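Local coordinates for protein N5-carboxyaminoimidazole ribonucleotide synthetase (Bacillus anthracis, PDB 3QFF) that probably catalyses the ATP-dependent carboxylation of aminoimidazole ribonucleotide to N5-carboxyaminoimidazole ribonucleotide in purine biosynthesis, and is bound here to ADP, at residues T110-F114 / K153-G157; Y148-L152 / Q164-E170. All blocks are in the same frame, centred on the assembly; numbering follows the deposited sequence.

Contact 1: T110-F114 / K153-G157; sequences TQNRF and KTTTG. With ADP (adenosine-5'-diphosphate), chain C.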
ATOM      1  N   THR A 110      11.855 -20.556 -18.037  1.00 30.41           N
ATOM      2  CA  THR A 110      11.479 -20.921 -16.658  1.00 29.53           C
ATOM      3  C   THR A 110      10.326 -21.930 -16.615  1.00 29.78           C
ATOM      4  O   THR A 110       9.972 -22.430 -15.553  1.00 29.39           O
ATOM      5  CB  THR A 110      11.068 -19.688 -15.815  1.00 29.28           C
ATOM      6  OG1 THR A 110       9.909 -19.072 -16.400  1.00 28.43           O
ATOM      7  CG2 THR A 110      12.199 -18.683 -15.745  1.00 28.77           C
ATOM      8  N   GLN A 111       9.740 -22.222 -17.767  1.00 29.50           N
ATOM      9  CA  GLN A 111       8.576 -23.109 -17.819  1.00 29.97           C
ATOM     10  C   GLN A 111       8.922 -24.596 -17.871  1.00 29.39           C
ATOM     11  O   GLN A 111       8.053 -25.453 -17.700  1.00 30.15           O
ATOM     12  CB  GLN A 111       7.663 -22.696 -18.979  1.00 30.42           C
ATOM     13  CG  GLN A 111       6.750 -21.550 -18.591  1.00 32.02           C
ATOM     14  CD  GLN A 111       5.665 -22.001 -17.633  1.00 34.97           C
ATOM     15  OE1 GLN A 111       4.668 -22.607 -18.048  1.00 37.41           O
ATOM     16  NE2 GLN A 111       5.851 -21.721 -16.346  1.00 34.48           N
ATOM     17  N   ASN A 112      10.194 -24.895 -18.088  1.00 28.29           N
ATOM     18  CA  ASN A 112      10.667 -26.266 -18.193  1.00 28.18           C
ATOM     19  C   ASN A 112      11.896 -26.417 -17.303  1.00 27.51           C
ATOM     20  O   ASN A 112      12.883 -25.704 -17.504  1.00 26.98           O
ATOM     21  CB  ASN A 112      11.010 -26.585 -19.665  1.00 28.22           C
ATOM     22  CG  ASN A 112      11.501 -28.020 -19.870  1.00 29.35           C
ATOM     23  OD1 ASN A 112      12.500 -28.435 -19.291  1.00 27.92           O
ATOM     24  ND2 ASN A 112      10.797 -28.777 -20.725  1.00 29.59           N
ATOM     25  N   ARG A 113      11.823 -27.326 -16.326  1.00 26.98           N
ATOM     26  CA  ARG A 113      12.891 -27.495 -15.314  1.00 28.10           C
ATOM     27  C   ARG A 113      14.251 -27.780 -15.931  1.00 27.62           C
ATOM     28  O   ARG A 113      15.280 -27.313 -15.440  1.00 27.52           O
ATOM     29  CB  ARG A 113      12.558 -28.627 -14.335  1.00 28.63           C
ATOM     30  CG  ARG A 113      11.351 -28.370 -13.447  1.00 31.84           C
ATOM     31  CD  ARG A 113      11.329 -29.370 -12.289  1.00 36.21           C
ATOM     32  NE  ARG A 113      10.074 -29.292 -11.546  1.00 40.83           N
ATOM     33  CZ  ARG A 113       9.872 -28.489 -10.503  1.00 42.84           C
ATOM     34  NH1 ARG A 113       8.691 -28.489  -9.895  1.00 44.56           N
ATOM     35  NH2 ARG A 113      10.847 -27.692 -10.069  1.00 41.01           N
ATOM     36  N   PHE A 114      14.257 -28.557 -17.007  1.00 27.11           N
ATOM     37  CA  PHE A 114      15.510 -28.854 -17.706  1.00 27.01           C
ATOM     38  C   PHE A 114      16.059 -27.628 -18.429  1.00 26.32           C
ATOM     39  O   PHE A 114      17.218 -27.268 -18.244  1.00 26.46           O
ATOM     40  CB  PHE A 114      15.345 -30.042 -18.671  1.00 27.74           C
ATOM     41  CG  PHE A 114      16.626 -30.456 -19.328  1.00 28.67           C
ATOM     42  CD1 PHE A 114      17.547 -31.243 -18.643  1.00 29.76           C
ATOM     43  CD2 PHE A 114      16.932 -30.027 -20.610  1.00 30.05           C
ATOM     44  CE1 PHE A 114      18.744 -31.625 -19.245  1.00 30.09           C
ATOM     45  CE2 PHE A 114      18.135 -30.403 -21.218  1.00 31.38           C
ATOM     46  CZ  PHE A 114      19.041 -31.196 -20.524  1.00 30.10           C
ATOM     47  N   LYS A 153      11.644 -35.147 -10.628  1.00 38.91           N
ATOM     48  CA  LYS A 153      10.569 -34.171 -10.793  1.00 39.04           C
ATOM     49  C   LYS A 153      10.174 -34.096 -12.263  1.00 38.74           C
ATOM     50  O   LYS A 153      11.017 -34.302 -13.133  1.00 38.45           O
ATOM     51  CB  LYS A 153      11.009 -32.778 -10.321  1.00 38.62           C
ATOM     52  CG  LYS A 153      11.986 -32.761  -9.158  1.00 39.89           C
ATOM     53  CD  LYS A 153      12.195 -31.336  -8.638  1.00 40.57           C
ATOM     54  CE  LYS A 153      13.463 -31.260  -7.802  1.00 41.08           C
ATOM     55  NZ  LYS A 153      13.988 -29.866  -7.687  1.00 39.85           N
ATOM     56  N   THR A 154       8.902 -33.807 -12.537  1.00 38.47           N
ATOM     57  CA  THR A 154       8.460 -33.573 -13.913  1.00 38.87           C
ATOM     58  C   THR A 154       9.036 -32.243 -14.400  1.00 38.91           C
ATOM     59  O   THR A 154       9.171 -31.306 -13.617  1.00 38.47           O
ATOM     60  CB  THR A 154       6.923 -33.525 -14.048  1.00 38.86           C
ATOM     61  OG1 THR A 154       6.403 -32.447 -13.258  1.00 39.99           O
ATOM     62  CG2 THR A 154       6.289 -34.838 -13.606  1.00 38.47           C
ATOM     63  N   THR A 155       9.374 -32.162 -15.684  1.00 39.08           N
ATOM     64  CA  THR A 155       9.976 -30.944 -16.236  1.00 39.68           C
ATOM     65  C   THR A 155       8.975 -29.795 -16.362  1.00 41.28           C
ATOM     66  O   THR A 155       9.358 -28.631 -16.307  1.00 40.44           O
ATOM     67  CB  THR A 155      10.641 -31.183 -17.613  1.00 39.36           C
ATOM     68  OG1 THR A 155       9.707 -31.811 -18.497  1.00 37.10           O
ATOM     69  CG2 THR A 155      11.888 -32.054 -17.479  1.00 39.02           C
ATOM     70  N   THR A 156       7.695 -30.118 -16.542  1.00 43.23           N
ATOM     71  CA  THR A 156       6.677 -29.083 -16.727  1.00 45.90           C
ATOM     72  C   THR A 156       5.465 -29.283 -15.832  1.00 47.61           C
ATOM     73  O   THR A 156       5.316 -30.333 -15.194  1.00 47.89           O
ATOM     74  CB  THR A 156       6.175 -29.014 -18.188  1.00 45.84           C
ATOM     75  OG1 THR A 156       5.466 -30.219 -18.502  1.00 46.59           O
ATOM     76  CG2 THR A 156       7.333 -28.820 -19.163  1.00 45.97           C
ATOM     77  N   GLY A 157       4.610 -28.258 -15.802  1.00 49.85           N
ATOM     78  CA  GLY A 157       3.309 -28.296 -15.145  1.00 52.37           C
ATOM     79  C   GLY A 157       3.363 -28.805 -13.724  1.00 54.64           C
ATOM     80  O   GLY A 157       2.918 -29.926 -13.447  1.00 54.97           O
TER
HETATM   81  PB  ADP C 400       8.073 -27.118  -6.646  1.00 62.88           P
HETATM   82  O1B ADP C 400       6.873 -28.028  -6.527  1.00 62.84           O
HETATM   83  O2B ADP C 400       8.254 -26.558  -8.040  1.00 62.26           O
HETATM   84  O3B ADP C 400       8.158 -26.093  -5.540  1.00 62.65           O
HETATM   85  PA  ADP C 400      10.842 -27.744  -5.973  1.00 60.58           P
HETATM   86  O1A ADP C 400      10.890 -26.338  -5.409  1.00 61.16           O
HETATM   87  O2A ADP C 400      11.807 -28.161  -7.058  1.00 60.28           O
HETATM   88  O3A ADP C 400       9.336 -28.121  -6.447  1.00 61.78           O
HETATM   89  O5' ADP C 400      11.079 -28.765  -4.755  1.00 59.78           O
HETATM   90  C5' ADP C 400      10.125 -28.850  -3.699  1.00 59.37           C
HETATM   91  C4' ADP C 400      10.848 -29.103  -2.385  1.00 58.68           C
HETATM   92  O4' ADP C 400      11.600 -30.314  -2.487  1.00 57.97           O
HETATM   93  C3' ADP C 400      11.842 -27.998  -2.060  1.00 58.29           C
HETATM   94  O3' ADP C 400      11.268 -27.031  -1.176  1.00 59.10           O
HETATM   95  C2' ADP C 400      13.013 -28.724  -1.428  1.00 58.33           C
HETATM   96  O2' ADP C 400      12.882 -28.710  -0.003  1.00 57.59           O
HETATM   97  C1' ADP C 400      12.904 -30.160  -1.916  1.00 57.50           C
HETATM   98  N9  ADP C 400      13.949 -30.432  -2.943  1.00 56.66           N
HETATM   99  C8  ADP C 400      13.807 -30.281  -4.277  1.00 56.00           C
HETATM  100  N7  ADP C 400      14.945 -30.615  -4.935  1.00 55.36           N
HETATM  101  C5  ADP C 400      15.847 -30.995  -4.015  1.00 54.99           C
HETATM  102  C6  ADP C 400      17.254 -31.471  -4.031  1.00 54.68           C
HETATM  103  N6  ADP C 400      17.937 -31.612  -5.195  1.00 52.96           N
HETATM  104  N1  ADP C 400      17.830 -31.758  -2.836  1.00 54.85           N
HETATM  105  C2  ADP C 400      17.169 -31.623  -1.671  1.00 54.93           C
HETATM  106  N3  ADP C 400      15.896 -31.198  -1.587  1.00 55.17           N
HETATM  107  C4  ADP C 400      15.190 -30.876  -2.702  1.00 55.74           C

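Contact 2: Y148-L152 / Q164-E170; sequences YPSVL and QVVLRSE. With ADP (adenosine-5'-diphosphate), chain C.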
ATOM      1  N   TYR A 148      22.001 -42.515  -4.686  1.00 51.14           N
ATOM      2  CA  TYR A 148      21.022 -42.101  -3.684  1.00 50.61           C
ATOM      3  C   TYR A 148      21.658 -41.183  -2.635  1.00 49.90           C
ATOM      4  O   TYR A 148      22.858 -41.306  -2.346  1.00 49.95           O
ATOM      5  CB  TYR A 148      20.403 -43.326  -3.002  1.00 51.22           C
ATOM      6  CG  TYR A 148      19.700 -44.274  -3.951  1.00 52.27           C
ATOM      7  CD1 TYR A 148      18.408 -44.007  -4.410  1.00 53.23           C
ATOM      8  CD2 TYR A 148      20.328 -45.442  -4.387  1.00 53.62           C
ATOM      9  CE1 TYR A 148      17.759 -44.877  -5.287  1.00 53.64           C
ATOM     10  CE2 TYR A 148      19.688 -46.319  -5.261  1.00 53.90           C
ATOM     11  CZ  TYR A 148      18.407 -46.029  -5.703  1.00 53.70           C
ATOM     12  OH  TYR A 148      17.781 -46.892  -6.563  1.00 54.31           O
ATOM     13  N   PRO A 149      20.871 -40.242  -2.073  1.00 48.88           N
ATOM     14  CA  PRO A 149      19.489 -39.920  -2.430  1.00 48.18           C
ATOM     15  C   PRO A 149      19.354 -38.968  -3.629  1.00 47.49           C
ATOM     16  O   PRO A 149      20.318 -38.291  -4.002  1.00 47.45           O
ATOM     17  CB  PRO A 149      18.945 -39.270  -1.160  1.00 48.24           C
ATOM     18  CG  PRO A 149      20.127 -38.676  -0.504  1.00 48.30           C
ATOM     19  CD  PRO A 149      21.303 -39.529  -0.857  1.00 48.94           C
ATOM     20  N   SER A 150      18.156 -38.941  -4.216  1.00 46.55           N
ATOM     21  CA  SER A 150      17.862 -38.140  -5.404  1.00 45.65           C
ATOM     22  C   SER A 150      16.392 -37.772  -5.457  1.00 44.69           C
ATOM     23  O   SER A 150      15.581 -38.297  -4.689  1.00 44.56           O
ATOM     24  CB  SER A 150      18.244 -38.897  -6.679  1.00 45.90           C
ATOM     25  OG  SER A 150      19.650 -38.943  -6.843  1.00 46.95           O
ATOM     26  N   VAL A 151      16.054 -36.863  -6.365  1.00 43.39           N
ATOM     27  CA  VAL A 151      14.680 -36.435  -6.553  1.00 42.50           C
ATOM     28  C   VAL A 151      14.323 -36.439  -8.043  1.00 41.94           C
ATOM     29  O   VAL A 151      15.018 -35.827  -8.863  1.00 41.63           O
ATOM     30  CB  VAL A 151      14.439 -35.026  -5.967  1.00 42.59           C
ATOM     31  CG1 VAL A 151      12.966 -34.693  -5.981  1.00 42.66           C
ATOM     32  CG2 VAL A 151      14.997 -34.929  -4.543  1.00 43.33           C
ATOM     33  N   LEU A 152      13.244 -37.141  -8.380  1.00 41.01           N
ATOM     34  CA  LEU A 152      12.707 -37.131  -9.728  1.00 40.17           C
ATOM     35  C   LEU A 152      11.540 -36.166  -9.783  1.00 39.76           C
ATOM     36  O   LEU A 152      10.569 -36.340  -9.064  1.00 39.81           O
ATOM     37  CB  LEU A 152      12.243 -38.531 -10.137  1.00 39.87           C
ATOM     38  CG  LEU A 152      11.873 -38.723 -11.610  1.00 38.89           C
ATOM     39  CD1 LEU A 152      13.109 -38.612 -12.489  1.00 37.25           C
ATOM     40  CD2 LEU A 152      11.207 -40.079 -11.788  1.00 39.07           C
ATOM     41  N   GLN A 164       6.532 -35.087  -8.137  1.00 61.04           N
ATOM     42  CA  GLN A 164       7.873 -35.565  -7.771  1.00 60.09           C
ATOM     43  C   GLN A 164       7.920 -36.813  -6.876  1.00 59.39           C
ATOM     44  O   GLN A 164       6.941 -37.143  -6.204  1.00 59.26           O
ATOM     45  CB  GLN A 164       8.755 -34.427  -7.222  1.00 60.29           C
ATOM     46  CG  GLN A 164       8.409 -33.867  -5.857  1.00 60.20           C
ATOM     47  CD  GLN A 164       9.437 -32.833  -5.402  1.00 61.01           C
ATOM     48  OE1 GLN A 164       9.605 -31.784  -6.032  1.00 60.12           O
ATOM     49  NE2 GLN A 164      10.136 -33.132  -4.309  1.00 60.99           N
ATOM     50  N   VAL A 165       9.063 -37.498  -6.902  1.00 58.53           N
ATOM     51  CA  VAL A 165       9.306 -38.720  -6.134  1.00 57.87           C
ATOM     52  C   VAL A 165      10.739 -38.695  -5.598  1.00 57.66           C
ATOM     53  O   VAL A 165      11.692 -38.581  -6.365  1.00 57.54           O
ATOM     54  CB  VAL A 165       9.105 -40.000  -7.009  1.00 57.91           C
ATOM     55  CG1 VAL A 165       9.603 -41.249  -6.288  1.00 57.51           C
ATOM     56  CG2 VAL A 165       7.643 -40.163  -7.431  1.00 57.14           C
ATOM     57  N   VAL A 166      10.890 -38.797  -4.281  1.00 57.58           N
ATOM     58  CA  VAL A 166      12.219 -38.790  -3.656  1.00 57.60           C
ATOM     59  C   VAL A 166      12.777 -40.212  -3.561  1.00 57.77           C
ATOM     60  O   VAL A 166      12.148 -41.100  -2.983  1.00 57.83           O
ATOM     61  CB  VAL A 166      12.208 -38.103  -2.256  1.00 57.73           C
ATOM     62  CG1 VAL A 166      13.615 -38.065  -1.650  1.00 57.30           C
ATOM     63  CG2 VAL A 166      11.626 -36.692  -2.347  1.00 57.19           C
ATOM     64  N   LEU A 167      13.959 -40.416  -4.135  1.00 57.94           N
ATOM     65  CA  LEU A 167      14.573 -41.738  -4.187  1.00 58.23           C
ATOM     66  C   LEU A 167      15.678 -41.885  -3.144  1.00 58.39           C
ATOM     67  O   LEU A 167      16.810 -41.451  -3.354  1.00 58.24           O
ATOM     68  CB  LEU A 167      15.105 -42.048  -5.597  1.00 58.25           C
ATOM     69  CG  LEU A 167      14.095 -42.353  -6.709  1.00 58.12           C
ATOM     70  CD1 LEU A 167      13.569 -41.081  -7.345  1.00 58.41           C
ATOM     71  CD2 LEU A 167      14.730 -43.232  -7.772  1.00 58.71           C
ATOM     72  N   ARG A 168      15.331 -42.502  -2.017  1.00 58.74           N
ATOM     73  CA  ARG A 168      16.289 -42.745  -0.936  1.00 58.94           C
ATOM     74  C   ARG A 168      16.920 -44.127  -1.065  1.00 58.91           C
ATOM     75  O   ARG A 168      18.102 -44.307  -0.764  1.00 58.98           O
ATOM     76  CB  ARG A 168      15.618 -42.591   0.431  1.00 58.96           C
ATOM     77  CG  ARG A 168      15.044 -41.203   0.670  1.00 59.59           C
ATOM     78  CD  ARG A 168      14.312 -41.116   1.994  1.00 60.43           C
ATOM     79  NE  ARG A 168      13.366 -39.999   2.013  1.00 60.88           N
ATOM     80  CZ  ARG A 168      13.681 -38.744   2.318  1.00 61.01           C
ATOM     81  NH1 ARG A 168      14.930 -38.417   2.632  1.00 61.41           N
ATOM     82  NH2 ARG A 168      12.744 -37.807   2.303  1.00 61.42           N
ATOM     83  N   SER A 169      16.124 -45.091  -1.525  1.00 58.91           N
ATOM     84  CA  SER A 169      16.579 -46.467  -1.718  1.00 59.04           C
ATOM     85  C   SER A 169      15.991 -47.066  -2.995  1.00 59.10           C
ATOM     86  O   SER A 169      15.032 -46.526  -3.553  1.00 59.05           O
ATOM     87  CB  SER A 169      16.171 -47.319  -0.517  1.00 58.73           C
ATOM     88  OG  SER A 169      14.766 -47.276  -0.347  1.00 58.24           O
ATOM     89  N   GLU A 170      16.557 -48.194  -3.437  1.00 59.41           N
ATOM     90  CA  GLU A 170      16.020 -48.952  -4.581  1.00 59.53           C
ATOM     91  C   GLU A 170      14.532 -49.267  -4.416  1.00 59.25           C
ATOM     92  O   GLU A 170      13.830 -49.535  -5.396  1.00 59.24           O
ATOM     93  CB  GLU A 170      16.800 -50.250  -4.809  1.00 59.73           C
ATOM     94  CG  GLU A 170      18.196 -50.064  -5.383  1.00 61.19           C
ATOM     95  CD  GLU A 170      19.270 -49.970  -4.310  1.00 63.31           C
ATOM     96  OE1 GLU A 170      19.189 -49.067  -3.445  1.00 63.63           O
ATOM     97  OE2 GLU A 170      20.203 -50.805  -4.337  1.00 64.31           O
TER
HETATM   98  PB  ADP C 400       8.073 -27.118  -6.646  1.00 62.88           P
HETATM   99  O1B ADP C 400       6.873 -28.028  -6.527  1.00 62.84           O
HETATM  100  O2B ADP C 400       8.254 -26.558  -8.040  1.00 62.26           O
HETATM  101  O3B ADP C 400       8.158 -26.093  -5.540  1.00 62.65           O
HETATM  102  PA  ADP C 400      10.842 -27.744  -5.973  1.00 60.58           P
HETATM  103  O1A ADP C 400      10.890 -26.338  -5.409  1.00 61.16           O
HETATM  104  O2A ADP C 400      11.807 -28.161  -7.058  1.00 60.28           O
HETATM  105  O3A ADP C 400       9.336 -28.121  -6.447  1.00 61.78           O
HETATM  106  O5' ADP C 400      11.079 -28.765  -4.755  1.00 59.78           O
HETATM  107  C5' ADP C 400      10.125 -28.850  -3.699  1.00 59.37           C
HETATM  108  C4' ADP C 400      10.848 -29.103  -2.385  1.00 58.68           C
HETATM  109  O4' ADP C 400      11.600 -30.314  -2.487  1.00 57.97           O
HETATM  110  C3' ADP C 400      11.842 -27.998  -2.060  1.00 58.29           C
HETATM  111  O3' ADP C 400      11.268 -27.031  -1.176  1.00 59.10           O
HETATM  112  C2' ADP C 400      13.013 -28.724  -1.428  1.00 58.33           C
HETATM  113  O2' ADP C 400      12.882 -28.710  -0.003  1.00 57.59           O
HETATM  114  C1' ADP C 400      12.904 -30.160  -1.916  1.00 57.50           C
HETATM  115  N9  ADP C 400      13.949 -30.432  -2.943  1.00 56.66           N
HETATM  116  C8  ADP C 400      13.807 -30.281  -4.277  1.00 56.00           C
HETATM  117  N7  ADP C 400      14.945 -30.615  -4.935  1.00 55.36           N
HETATM  118  C5  ADP C 400      15.847 -30.995  -4.015  1.00 54.99           C
HETATM  119  C6  ADP C 400      17.254 -31.471  -4.031  1.00 54.68           C
HETATM  120  N6  ADP C 400      17.937 -31.612  -5.195  1.00 52.96           N
HETATM  121  N1  ADP C 400      17.830 -31.758  -2.836  1.00 54.85           N
HETATM  122  C2  ADP C 400      17.169 -31.623  -1.671  1.00 54.93           C
HETATM  123  N3  ADP C 400      15.896 -31.198  -1.587  1.00 55.17           N
HETATM  124  C4  ADP C 400      15.190 -30.876  -2.702  1.00 55.74           C

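Contact 1: T110-F114 / K153-G157
T155 O is met by two groups from the start of helix 113-122. R113 N donates to T155 O at 2.8 Å, almost straight (167°); N112 adds a CA-H...O contact, with N112 CA 3.3 Å from T155 O. The first turn of the helix is thereby seated on the chain just past strand 150-154. From this seat the R113 side chain runs extended from CG to NE towards the diphosphate of ADP. R113 NE makes a weak bond to T154 O (3.0 Å, 130°), and R113 NH1 donates to ADP O2B on the beta phosphate at 2.7 Å. Both oxygens lie at the edge of the guanidinium, in its plane, while a salt bridge from NH2 to E274 adds a third hold on its rotation. K153 crosses R113 at about a right angle, its CD over one guanidinium face but offset toward the rim. Extended beyond CG, the lysine carries K153 NZ to ADP O2A (2.8 Å) and to the adenine N7 of ADP (3.0 Å); NZ also pairs with E188. Phosphates and glutamates together probably offset the two positive charges. At the helix start N112 is the N-cap: with CG anti to the backbone N (chi1 -179°), OD1 turns to T115 N and, by a weak bond, to F114 N. The same side chain lies alongside T155, N112 OD1 being 3.7 Å from T155 CB, and T155 OG1 is taken by E184. T156 CG2 packs against Q111 O and N112 ND2. An arginine at a helix start and a lysine on a strand form part of the nucleotide site of an ATP-grasp enzyme, the lysine bridging phosphate and adenine.

Contact 2: Y148-L152 / Q164-E170
Y148 spans the backbone of L167-E170 from CB to OH. Its CB lies 3.4 Å from R168 O; with CG anti to the carbonyl carbon (chi1 -59°), the ring extends along segment 164-170. Y148 CD1 brings the ring edge to L167 O, 3.2 Å away and in the ring plane. One step on, Y148 CE1 touches L167 CB at 3.9 Å and also meets S169 O, while S169 CA sits over one ring face, toward the rim. Across the ring, Y148 CE2 approaches E170 OE1 at 3.3 Å, ring and carboxylate planes only 15° apart, and OH ends against E170 CA and CG. I143 and V173, from the flanking helices 136-146 and 173-182, also touch this tyrosine. After the cis peptide before P149 the chain enters a beta hairpin, strands 150-154 and 164-167, at one side of the four-stranded antiparallel sheet of the ATP-grasp fold. S150 with L167 and L152 with V165 are hydrogen-bonded pairs, the shortest bond being L167 N to S150 O at 2.7 Å. On their face L167 CD1 packs on L152 CB, next to L139 and L187. V151 and V166, a non-hydrogen-bonded pair, point to the opposite face. There V151 CG1 rests 3.6 Å from Q164 NE2, and V151 CG2 reaches ADP C5 on the adenine at 4.1 Å.

How the contacts relate
The centres of contacts 1 and 2 lie about 17 Å apart, on the same side of the chain's centre, and strand 150-154 runs through both. Its first part pairs with strand 164-167 in contact 2; its last residues and the loop beyond receive the start of helix 113-122 in contact 1. Along the chain the segments alternate: 110-114, 148-152, 153-157, 164-170. The two touch where K153 CD packs on Q164 OE1 at 3.7 Å, beside ADP. Strand 150-154 thus brings both contacts to ADP: contact 1 grips the phosphates and the adenine N7, contact 2 adds V151 against the adenine and Q164 near the ribose and phosphates. It also ties helix 113-122 to the ATP-grasp antiparallel sheet.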